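Local coordinates for protein aminotransferase, classes I and II (Silicibacter pomeroyi DSS-3, PDB 3H14) that probably transfers amino groups with the cofactor pyridoxal 5'-phosphate, consistent with conversion of L-aspartate and 2-oxoglutarate into oxaloacetate and L-glutamate, at residues Gly82-Val87 and Lys230-Thr235; Ile202-Gly205 and Lys211-Thr214. One frame throughout, in Å; residues are numbered along the deposited sequence.

Interaction 1 (Gly82-Val87 and Lys230-Thr235); sequences GEWYGV and KYFSMT
Trp-84 meets Tyr-231 and Phe-232 with the outer rim of its six-membered ring, and the three side chains make an aromatic cluster. The Tyr-231 pair is an offset edge-to-face stack: the Trp-84 edge is directed at the tyrosine face, with ring planes at 74° and ring centroids 5.5 Å apart. Its nearest atoms are Trp-84 CZ2 and Tyr-231 CE2, at 3.7 Å, followed by Trp-84 CH2 and Tyr-231 CD2 at 3.8 Å. Phe-232 is turned differently. Its plane lies only 11° from that of the Trp-84 six-membered ring, but the two are slid so far apart that they barely overlap, and Phe-232 CZ touches Trp-84 CH2 at 3.9 Å. The tyrosine and phenylalanine rings also pack on each other: Tyr-231 CD2 sits 3.6 Å above the centre of the Phe-232 ring.

Tyr-231 and Phe-232 are the two central residues of a type I turn from Lys-230 to Ser-233, and Tyr-231 extends toward Trp-84 with CG anti to its backbone N (chi1 177°). Trp-84 belongs to the last turn of helix 71-85, before Gly-86 leaves helical geometry. Beyond the cluster, Tyr-231 OH is hydrogen-bonded to Gln-282 NE2, and Phe-232 meets the ring of Phe-228. Lys-230 falls at the lysine of the aminotransferase family signature, so it is probably the residue that would bind pyridoxal 5'-phosphate as in relatives; here its NZ is hydrogen-bonded to Gly-39 O. No hydrogen bond crosses between the segments, so between the helix end and the 230-233 turn the contact rests on dispersion and ring electrostatics.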
ATOM      1  N   GLY A  82       3.982  19.347  -8.718  1.00 28.82           N
ATOM      2  CA  GLY A  82       4.280  19.951 -10.011  1.00 30.40           C
ATOM      3  C   GLY A  82       5.189  19.069 -10.863  1.00 30.48           C
ATOM      4  O   GLY A  82       4.898  18.790 -12.025  1.00 31.19           O
ATOM      5  N   GLU A  83       6.285  18.623 -10.270  1.00 30.57           N
ATOM      6  CA  GLU A  83       7.291  17.882 -11.003  1.00 30.95           C
ATOM      7  C   GLU A  83       6.791  16.491 -11.427  1.00 31.07           C
ATOM      8  O   GLU A  83       7.070  16.056 -12.529  1.00 31.71           O
ATOM      9  CB  GLU A  83       8.574  17.789 -10.174  1.00 30.89           C
ATOM     10  CG  GLU A  83       9.254  19.148  -9.993  1.00 32.64           C
ATOM     11  CD  GLU A  83      10.538  19.101  -9.192  1.00 33.72           C
ATOM     12  OE1 GLU A  83      10.907  18.022  -8.671  1.00 37.53           O
ATOM     13  OE2 GLU A  83      11.187  20.165  -9.059  1.00 37.76           O
ATOM     14  N   TRP A  84       6.037  15.811 -10.566  1.00 29.77           N
ATOM     15  CA  TRP A  84       5.514  14.472 -10.894  1.00 29.72           C
ATOM     16  C   TRP A  84       4.214  14.482 -11.720  1.00 29.40           C
ATOM     17  O   TRP A  84       4.033  13.604 -12.561  1.00 30.53           O
ATOM     18  CB  TRP A  84       5.320  13.663  -9.606  1.00 28.76           C
ATOM     19  CG  TRP A  84       6.573  13.023  -9.107  1.00 28.27           C
ATOM     20  CD1 TRP A  84       7.839  13.283  -9.505  1.00 28.44           C
ATOM     21  CD2 TRP A  84       6.667  12.014  -8.099  1.00 27.87           C
ATOM     22  NE1 TRP A  84       8.723  12.498  -8.818  1.00 29.32           N
ATOM     23  CE2 TRP A  84       8.028  11.694  -7.956  1.00 28.55           C
ATOM     24  CE3 TRP A  84       5.729  11.333  -7.316  1.00 28.49           C
ATOM     25  CZ2 TRP A  84       8.478  10.739  -7.046  1.00 28.21           C
ATOM     26  CZ3 TRP A  84       6.171  10.379  -6.437  1.00 28.25           C
ATOM     27  CH2 TRP A  84       7.536  10.093  -6.303  1.00 28.33           C
ATOM     28  N   TYR A  85       3.322  15.457 -11.496  1.00 29.84           N
ATOM     29  CA  TYR A  85       1.980  15.420 -12.108  1.00 29.89           C
ATOM     30  C   TYR A  85       1.560  16.671 -12.899  1.00 30.90           C
ATOM     31  O   TYR A  85       0.453  16.705 -13.469  1.00 29.91           O
ATOM     32  CB  TYR A  85       0.928  15.179 -11.026  1.00 29.34           C
ATOM     33  CG  TYR A  85       1.245  14.032 -10.086  1.00 28.73           C
ATOM     34  CD1 TYR A  85       1.008  12.699 -10.455  1.00 27.53           C
ATOM     35  CD2 TYR A  85       1.786  14.278  -8.845  1.00 28.01           C
ATOM     36  CE1 TYR A  85       1.312  11.647  -9.584  1.00 27.80           C
ATOM     37  CE2 TYR A  85       2.084  13.235  -7.950  1.00 28.21           C
ATOM     38  CZ  TYR A  85       1.850  11.922  -8.333  1.00 29.24           C
ATOM     39  OH  TYR A  85       2.155  10.901  -7.457  1.00 28.99           O
ATOM     40  N   GLY A  86       2.412  17.697 -12.895  1.00 31.91           N
ATOM     41  CA  GLY A  86       2.040  18.986 -13.446  1.00 33.05           C
ATOM     42  C   GLY A  86       0.878  19.597 -12.699  1.00 33.37           C
ATOM     43  O   GLY A  86       0.086  20.317 -13.285  1.00 34.17           O
ATOM     44  N   VAL A  87       0.760  19.306 -11.407  1.00 33.44           N
ATOM     45  CA  VAL A  87      -0.269  19.912 -10.570  1.00 33.39           C
ATOM     46  C   VAL A  87       0.309  21.055  -9.738  1.00 34.10           C
ATOM     47  O   VAL A  87       1.283  20.862  -9.017  1.00 34.72           O
ATOM     48  CB  VAL A  87      -0.931  18.874  -9.635  1.00 33.21           C
ATOM     49  CG1 VAL A  87      -1.630  19.552  -8.499  1.00 31.61           C
ATOM     50  CG2 VAL A  87      -1.921  18.019 -10.421  1.00 32.77           C
ATOM     51  N   LYS A 230       7.560   3.849   1.032  1.00 19.02           N
ATOM     52  CA  LYS A 230       7.681   2.994  -0.155  1.00 18.77           C
ATOM     53  C   LYS A 230       8.725   3.500  -1.173  1.00 18.85           C
ATOM     54  O   LYS A 230       9.873   3.108  -1.089  1.00 18.95           O
ATOM     55  CB  LYS A 230       6.318   2.762  -0.812  1.00 18.68           C
ATOM     56  CG  LYS A 230       5.227   2.313   0.148  1.00 20.47           C
ATOM     57  CD  LYS A 230       5.480   0.930   0.806  1.00 21.79           C
ATOM     58  CE  LYS A 230       4.297   0.606   1.718  1.00 23.61           C
ATOM     59  NZ  LYS A 230       4.453  -0.500   2.678  1.00 25.54           N
ATOM     60  N   TYR A 231       8.346   4.326  -2.137  1.00 19.17           N
ATOM     61  CA  TYR A 231       9.331   4.901  -3.061  1.00 18.96           C
ATOM     62  C   TYR A 231      10.440   5.629  -2.293  1.00 19.49           C
ATOM     63  O   TYR A 231      11.613   5.560  -2.648  1.00 19.48           O
ATOM     64  CB  TYR A 231       8.684   5.902  -3.984  1.00 19.26           C
ATOM     65  CG  TYR A 231       9.686   6.564  -4.883  1.00 19.89           C
ATOM     66  CD1 TYR A 231      10.296   5.847  -5.938  1.00 18.79           C
ATOM     67  CD2 TYR A 231      10.089   7.862  -4.661  1.00 19.75           C
ATOM     68  CE1 TYR A 231      11.256   6.454  -6.764  1.00 16.22           C
ATOM     69  CE2 TYR A 231      11.009   8.475  -5.499  1.00 19.65           C
ATOM     70  CZ  TYR A 231      11.590   7.769  -6.537  1.00 19.49           C
ATOM     71  OH  TYR A 231      12.520   8.415  -7.310  1.00 20.69           O
ATOM     72  N   PHE A 232      10.066   6.334  -1.231  1.00 18.77           N
ATOM     73  CA  PHE A 232      11.095   7.081  -0.469  1.00 19.71           C
ATOM     74  C   PHE A 232      11.861   6.241   0.532  1.00 19.86           C
ATOM     75  O   PHE A 232      12.805   6.733   1.130  1.00 20.78           O
ATOM     76  CB  PHE A 232      10.500   8.328   0.151  1.00 19.50           C
ATOM     77  CG  PHE A 232      10.020   9.275  -0.872  1.00 18.16           C
ATOM     78  CD1 PHE A 232      10.931  10.066  -1.572  1.00 19.81           C
ATOM     79  CD2 PHE A 232       8.678   9.349  -1.187  1.00 20.85           C
ATOM     80  CE1 PHE A 232      10.514  10.928  -2.562  1.00 17.71           C
ATOM     81  CE2 PHE A 232       8.238  10.221  -2.146  1.00 21.37           C
ATOM     82  CZ  PHE A 232       9.179  11.021  -2.856  1.00 21.34           C
ATOM     83  N   SER A 233      11.444   4.971   0.687  1.00 20.00           N
ATOM     84  CA  SER A 233      12.222   3.942   1.387  1.00 19.54           C
ATOM     85  C   SER A 233      12.467   4.250   2.854  1.00 20.56           C
ATOM     86  O   SER A 233      13.504   3.870   3.384  1.00 20.61           O
ATOM     87  CB  SER A 233      13.552   3.702   0.658  1.00 20.14           C
ATOM     88  OG  SER A 233      14.134   2.448   1.040  1.00 20.64           O
HETATM   89  N   MSE A 234      11.500   4.887   3.522  1.00 20.48           N
HETATM   90  CA  MSE A 234      11.607   5.180   4.943  1.00 22.23           C
HETATM   91  C   MSE A 234      10.564   4.459   5.783  1.00 22.02           C
HETATM   92  O   MSE A 234       9.969   5.024   6.708  1.00 22.18           O
HETATM   93  CB  MSE A 234      11.534   6.700   5.162  1.00 21.57           C
HETATM   94  CG  MSE A 234      12.668   7.392   4.536  1.00 23.39           C
HETATM   95 SE   MSE A 234      12.576   9.309   4.740  1.00 29.36          SE
HETATM   96  CE  MSE A 234      12.577   9.357   6.674  1.00 23.06           C
ATOM     97  N   THR A 235      10.334   3.180   5.476  1.00 22.14           N
ATOM     98  CA  THR A 235       9.536   2.347   6.341  1.00 22.82           C
ATOM     99  C   THR A 235      10.169   2.365   7.726  1.00 22.36           C
ATOM    100  O   THR A 235      11.374   2.285   7.865  1.00 22.51           O
ATOM    101  CB  THR A 235       9.440   0.868   5.798  1.00 23.77           C
ATOM    102  OG1 THR A 235       8.609   0.847   4.624  1.00 25.15           O
ATOM    103  CG2 THR A 235       8.889  -0.080   6.872  1.00 25.34           C
TER

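Interaction 2 (Ile202-Gly205 and Lys211-Thr214)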
ATOM      1  N   ILE A 202       0.009   5.893  -1.842  1.00 17.95           N
ATOM      2  CA  ILE A 202       1.198   5.507  -1.071  1.00 18.71           C
ATOM      3  C   ILE A 202       2.299   4.898  -1.952  1.00 19.14           C
ATOM      4  O   ILE A 202       3.486   5.132  -1.725  1.00 18.96           O
ATOM      5  CB  ILE A 202       0.747   4.591   0.122  1.00 19.06           C
ATOM      6  CG1 ILE A 202       0.108   5.507   1.179  1.00 19.02           C
ATOM      7  CG2 ILE A 202       1.910   3.709   0.770  1.00 19.44           C
ATOM      8  CD1 ILE A 202      -0.701   4.818   2.222  1.00 20.51           C
ATOM      9  N   TYR A 203       1.916   4.178  -2.998  1.00 18.59           N
ATOM     10  CA  TYR A 203       2.932   3.534  -3.866  1.00 19.54           C
ATOM     11  C   TYR A 203       3.332   4.355  -5.094  1.00 19.08           C
ATOM     12  O   TYR A 203       4.156   3.892  -5.886  1.00 18.95           O
ATOM     13  CB  TYR A 203       2.475   2.116  -4.310  1.00 19.37           C
ATOM     14  CG  TYR A 203       2.467   1.118  -3.190  1.00 19.48           C
ATOM     15  CD1 TYR A 203       3.624   0.394  -2.878  1.00 18.56           C
ATOM     16  CD2 TYR A 203       1.317   0.897  -2.429  1.00 21.29           C
ATOM     17  CE1 TYR A 203       3.634  -0.516  -1.828  1.00 16.39           C
ATOM     18  CE2 TYR A 203       1.316  -0.010  -1.394  1.00 18.26           C
ATOM     19  CZ  TYR A 203       2.494  -0.709  -1.101  1.00 18.24           C
ATOM     20  OH  TYR A 203       2.525  -1.616  -0.097  1.00 20.27           O
ATOM     21  N   HIS A 204       2.779   5.561  -5.264  1.00 19.78           N
ATOM     22  CA  HIS A 204       3.286   6.484  -6.299  1.00 19.83           C
ATOM     23  C   HIS A 204       4.811   6.632  -6.254  1.00 20.36           C
ATOM     24  O   HIS A 204       5.393   6.748  -5.199  1.00 19.70           O
ATOM     25  CB  HIS A 204       2.629   7.862  -6.199  1.00 20.53           C
ATOM     26  CG  HIS A 204       1.216   7.877  -6.691  1.00 21.19           C
ATOM     27  ND1 HIS A 204       0.620   8.995  -7.227  1.00 21.55           N
ATOM     28  CD2 HIS A 204       0.289   6.890  -6.748  1.00 21.77           C
ATOM     29  CE1 HIS A 204      -0.626   8.699  -7.572  1.00 21.88           C
ATOM     30  NE2 HIS A 204      -0.852   7.430  -7.288  1.00 21.32           N
ATOM     31  N   GLY A 205       5.437   6.667  -7.429  1.00 20.68           N
ATOM     32  CA  GLY A 205       6.877   6.607  -7.558  1.00 20.21           C
ATOM     33  C   GLY A 205       7.353   5.228  -8.008  1.00 20.75           C
ATOM     34  O   GLY A 205       8.294   5.119  -8.799  1.00 19.98           O
ATOM     35  N   LYS A 211       1.752   5.464 -16.023  1.00 27.72           N
ATOM     36  CA  LYS A 211       1.980   6.648 -15.201  1.00 27.89           C
ATOM     37  C   LYS A 211       0.893   6.740 -14.109  1.00 27.40           C
ATOM     38  O   LYS A 211      -0.297   6.638 -14.404  1.00 27.66           O
ATOM     39  CB  LYS A 211       1.956   7.897 -16.090  1.00 28.74           C
ATOM     40  CG  LYS A 211       2.198   9.195 -15.397  1.00 30.20           C
ATOM     41  CD  LYS A 211       3.560   9.315 -14.792  1.00 34.22           C
ATOM     42  CE  LYS A 211       3.663  10.586 -13.945  1.00 36.23           C
ATOM     43  NZ  LYS A 211       2.972  10.394 -12.632  1.00 39.50           N
ATOM     44  N   ALA A 212       1.305   6.933 -12.855  1.00 26.02           N
ATOM     45  CA  ALA A 212       0.359   7.070 -11.753  1.00 25.42           C
ATOM     46  C   ALA A 212      -0.393   8.365 -11.955  1.00 25.06           C
ATOM     47  O   ALA A 212       0.162   9.338 -12.489  1.00 25.31           O
ATOM     48  CB  ALA A 212       1.063   7.055 -10.385  1.00 25.04           C
ATOM     49  N   VAL A 213      -1.674   8.348 -11.598  1.00 24.65           N
ATOM     50  CA  VAL A 213      -2.524   9.533 -11.706  1.00 24.13           C
ATOM     51  C   VAL A 213      -2.957   9.987 -10.321  1.00 23.65           C
ATOM     52  O   VAL A 213      -3.670   9.274  -9.657  1.00 23.17           O
ATOM     53  CB  VAL A 213      -3.792   9.276 -12.551  1.00 24.57           C
ATOM     54  CG1 VAL A 213      -4.573  10.571 -12.688  1.00 24.48           C
ATOM     55  CG2 VAL A 213      -3.428   8.721 -13.941  1.00 23.64           C
ATOM     56  N   THR A 214      -2.533  11.173  -9.884  1.00 23.98           N
ATOM     57  CA  THR A 214      -3.029  11.692  -8.613  1.00 24.06           C
ATOM     58  C   THR A 214      -4.474  12.127  -8.788  1.00 24.59           C
ATOM     59  O   THR A 214      -4.839  12.665  -9.823  1.00 24.20           O
ATOM     60  CB  THR A 214      -2.178  12.851  -8.007  1.00 23.93           C
ATOM     61  OG1 THR A 214      -2.731  13.211  -6.738  1.00 24.92           O
ATOM     62  CG2 THR A 214      -2.179  14.095  -8.859  1.00 24.67           C
TER
HETATM   63  O   HOH W   1      -3.688   7.147  -8.006  1.00 24.43           O
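One water joins Val-213 and His-204: it donates to Val-213 O at 2.7 Å and is hydrogen-bonded to His-204 NE2 at 2.9 Å, lying in the plane of the imidazole at its edge. No direct hydrogen bond spans the two segments. The direct contact is a CH-pi interaction in which Ala-212 CB stands over the middle of the His-204 ring, 3.5 Å from the centroid and 3° off the normal. The ring turns its CE1 edge to the backbone after Ala-212, with His-204 CE1 3.7 Å from Val-213 O. Its other nitrogen, ND1, is probably hydrogen-bonded to Tyr-85 OH, so partners at both nitrogens and the methyl on one face would fix the ring's rotation. Lys-211 NZ reaches along its own segment to Ala-212 O at 3.0 Å, tilted 21° from the carbonyl plane. The Glu-207 carboxylate, between the segments in sequence, accepts from both Gly-205 N and Ala-212 N. Both segments lie in the loop that leaves strand 196-200 and leads to strand 223-227, its neighbour in the sheet; Thr-214 rests on helix 71-85 at Tyr-81 and Tyr-85, and Ile-202 packs on helix 100-111.

Both interactions are largely buried, with centres 8 Å apart, but Trp-84 in interaction 1 is partly exposed, while the touching residues of interaction 2 are all buried. Interaction 1 brings together parts 143 residues apart, a helix end and the turn after strand 223-227. Interaction 2 folds one loop back on itself, its segments' nearest ends six positions apart. Neighbouring residues of helix 71-85 serve the two contacts, Trp-84 pointing its ring edge at the 230-233 turn. The contacts also touch where Tyr-231 CD1 packs 3.6 Å from Gly-205 O and Lys-230 CE 3.4 Å from Tyr-203 OH. Chemically, interaction 1 is wholly aromatic, while interaction 2 combines a methyl-on-ring contact with a water-mediated polar link.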